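PDB 3HL6: pathogenicity island protein from Staphylococcus aureus subsp. aureus, which is of unknown function but is encoded by a pathogenicity island of the bacterium, probably a mobile one, as a largely helical protein with a five-stranded mixed sheet. Local coordinates for residues 151-156 / 182-187. Sequence-based numbering, arbitrary orientation.
Sequences DVIANI and EFVQDE
Val-184, beside three side chains from the first turns of helix 152-163, is a worked example of how one valine can receive several aliphatic side chains from a neighbouring helix. CG2 is shared by two partners: it lies 3.6 Å from Val-152 CG1 and 3.9 Å from Ile-156 CD1, each pair approaching tip to tip. Because Val-152 and Ile-156 are four residues apart, one helical turn brings both onto the same face, and the backbone bond from Ile-156 N to Val-152 O (3.0 Å) belongs to that turn. On Val-152 the touching methyl is the one trans to the backbone nitrogen (chi1 160°). Val-152 also touches Leu-118 of helix 112-121, as does Phe-183. Ile-156 reaches Val-184 with the far end of its longer branch and also packs against Phe-68 of strand 68-71 and against Val-180 and Thr-181, a turn back along helix 171-184.

The other methyl has a looser partner. Val-184 CG1 comes no nearer than 4.3 Å to Ile-153 CD1, and Ile-153, which remains partly exposed, approaches chiefly with the end of its chain while also touching Gln-66. The polar, exposed residues lie at the margins: Asp-151, the N-cap just before the helix, and Asp-186 and Glu-187 after Val-184. The 8.5 Å between the CA atoms of Val-152 and Val-184 is spanned by side chains, and only 116 Å² is buried in all. Gln-185 is tied to the backbone of Arg-65 and Gln-66, which joins this end to the segment leading into strand 68-71. The arrangement is plain apolar helix-helix packing, in which the start of helix 152-163 meets the last part of helix 171-184, bordered by helix 112-121 and strand 68-71.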
# COMPACT_ATOMS: atom_id res chain seq x y z
N ASP B 151 -7.79 -20.46 -15.39
CA ASP B 151 -6.32 -20.56 -15.43
C ASP B 151 -5.74 -20.81 -14.04
O ASP B 151 -5.78 -19.94 -13.17
CB ASP B 151 -5.76 -19.27 -16.02
CG ASP B 151 -4.27 -19.33 -16.23
OD1 ASP B 151 -3.66 -20.39 -16.00
OD2 ASP B 151 -3.70 -18.30 -16.64
N VAL B 152 -5.20 -22.00 -13.83
CA VAL B 152 -4.78 -22.42 -12.50
C VAL B 152 -3.74 -21.49 -11.88
O VAL B 152 -3.85 -21.13 -10.70
CB VAL B 152 -4.28 -23.89 -12.52
CG1 VAL B 152 -3.40 -24.19 -11.31
CG2 VAL B 152 -5.46 -24.82 -12.55
N ILE B 153 -2.73 -21.10 -12.67
CA ILE B 153 -1.63 -20.30 -12.15
C ILE B 153 -2.12 -18.93 -11.75
O ILE B 153 -1.76 -18.42 -10.69
CB ILE B 153 -0.48 -20.14 -13.17
CG1 ILE B 153 -0.03 -21.50 -13.71
CG2 ILE B 153 0.69 -19.43 -12.54
CD1 ILE B 153 1.00 -22.18 -12.86
N ALA B 154 -2.96 -18.32 -12.60
CA ALA B 154 -3.50 -16.99 -12.35
C ALA B 154 -4.28 -16.99 -11.05
O ALA B 154 -4.16 -16.11 -10.23
CB ALA B 154 -4.41 -16.55 -13.49
N ASN B 155 -5.12 -18.00 -10.90
CA ASN B 155 -5.88 -18.19 -9.68
C ASN B 155 -5.02 -18.31 -8.42
O ASN B 155 -5.24 -17.62 -7.43
CB ASN B 155 -6.72 -19.44 -9.86
CG ASN B 155 -8.06 -19.14 -10.42
OD1 ASN B 155 -8.81 -18.39 -9.79
ND2 ASN B 155 -8.39 -19.67 -11.62
N ILE B 156 -4.03 -19.18 -8.47
CA ILE B 156 -3.11 -19.35 -7.36
C ILE B 156 -2.38 -18.05 -7.03
O ILE B 156 -2.20 -17.69 -5.85
CB ILE B 156 -2.16 -20.53 -7.59
CG1 ILE B 156 -2.98 -21.82 -7.57
CG2 ILE B 156 -1.14 -20.59 -6.50
CD1 ILE B 156 -2.29 -23.02 -8.16
N GLU B 182 1.12 -27.36 -3.85
CA GLU B 182 1.78 -28.64 -4.04
C GLU B 182 1.35 -29.34 -5.32
O GLU B 182 2.18 -29.74 -6.15
CB GLU B 182 1.54 -29.57 -2.84
CG GLU B 182 2.33 -30.85 -2.96
CD GLU B 182 2.11 -31.80 -1.77
OE1 GLU B 182 1.33 -31.46 -0.84
OE2 GLU B 182 2.73 -32.89 -1.79
N PHE B 183 0.04 -29.50 -5.46
CA PHE B 183 -0.55 -30.18 -6.59
C PHE B 183 0.03 -29.73 -7.92
O PHE B 183 0.16 -30.52 -8.85
CB PHE B 183 -2.04 -29.94 -6.58
CG PHE B 183 -2.77 -30.53 -7.75
CD1 PHE B 183 -3.32 -29.71 -8.74
CD2 PHE B 183 -2.97 -31.90 -7.84
CE1 PHE B 183 -4.02 -30.25 -9.80
CE2 PHE B 183 -3.68 -32.45 -8.91
CZ PHE B 183 -4.21 -31.62 -9.89
N VAL B 184 0.39 -28.46 -8.01
CA VAL B 184 0.85 -27.93 -9.27
C VAL B 184 2.35 -28.09 -9.56
O VAL B 184 2.76 -28.06 -10.72
CB VAL B 184 0.40 -26.46 -9.43
CG1 VAL B 184 1.15 -25.82 -10.56
CG2 VAL B 184 -1.09 -26.42 -9.68
N GLN B 185 3.16 -28.26 -8.52
CA GLN B 185 4.52 -28.77 -8.70
C GLN B 185 4.42 -30.17 -9.28
O GLN B 185 4.06 -31.11 -8.57
CB GLN B 185 5.27 -28.81 -7.38
CG GLN B 185 5.16 -27.56 -6.52
CD GLN B 185 5.55 -26.31 -7.26
OE1 GLN B 185 6.52 -26.31 -8.02
NE2 GLN B 185 4.80 -25.23 -7.06
N ASP B 186 4.68 -30.34 -10.57
CA ASP B 186 4.04 -31.47 -11.26
C ASP B 186 4.52 -32.85 -10.83
O ASP B 186 5.73 -33.12 -10.72
CB ASP B 186 4.14 -31.33 -12.78
CG ASP B 186 2.80 -31.10 -13.41
OD1 ASP B 186 1.76 -31.34 -12.72
OD2 ASP B 186 2.78 -30.68 -14.60
N GLU B 187 3.54 -33.72 -10.60
CA GLU B 187 3.76 -35.15 -10.67
C GLU B 187 3.43 -35.67 -12.07
O GLU B 187 3.19 -36.88 -12.25
CB GLU B 187 2.87 -35.87 -9.65
CG GLU B 187 2.99 -35.34 -8.23
CD GLU B 187 2.18 -36.17 -7.24
OE1 GLU B 187 1.77 -37.31 -7.61
OE2 GLU B 187 1.97 -35.70 -6.10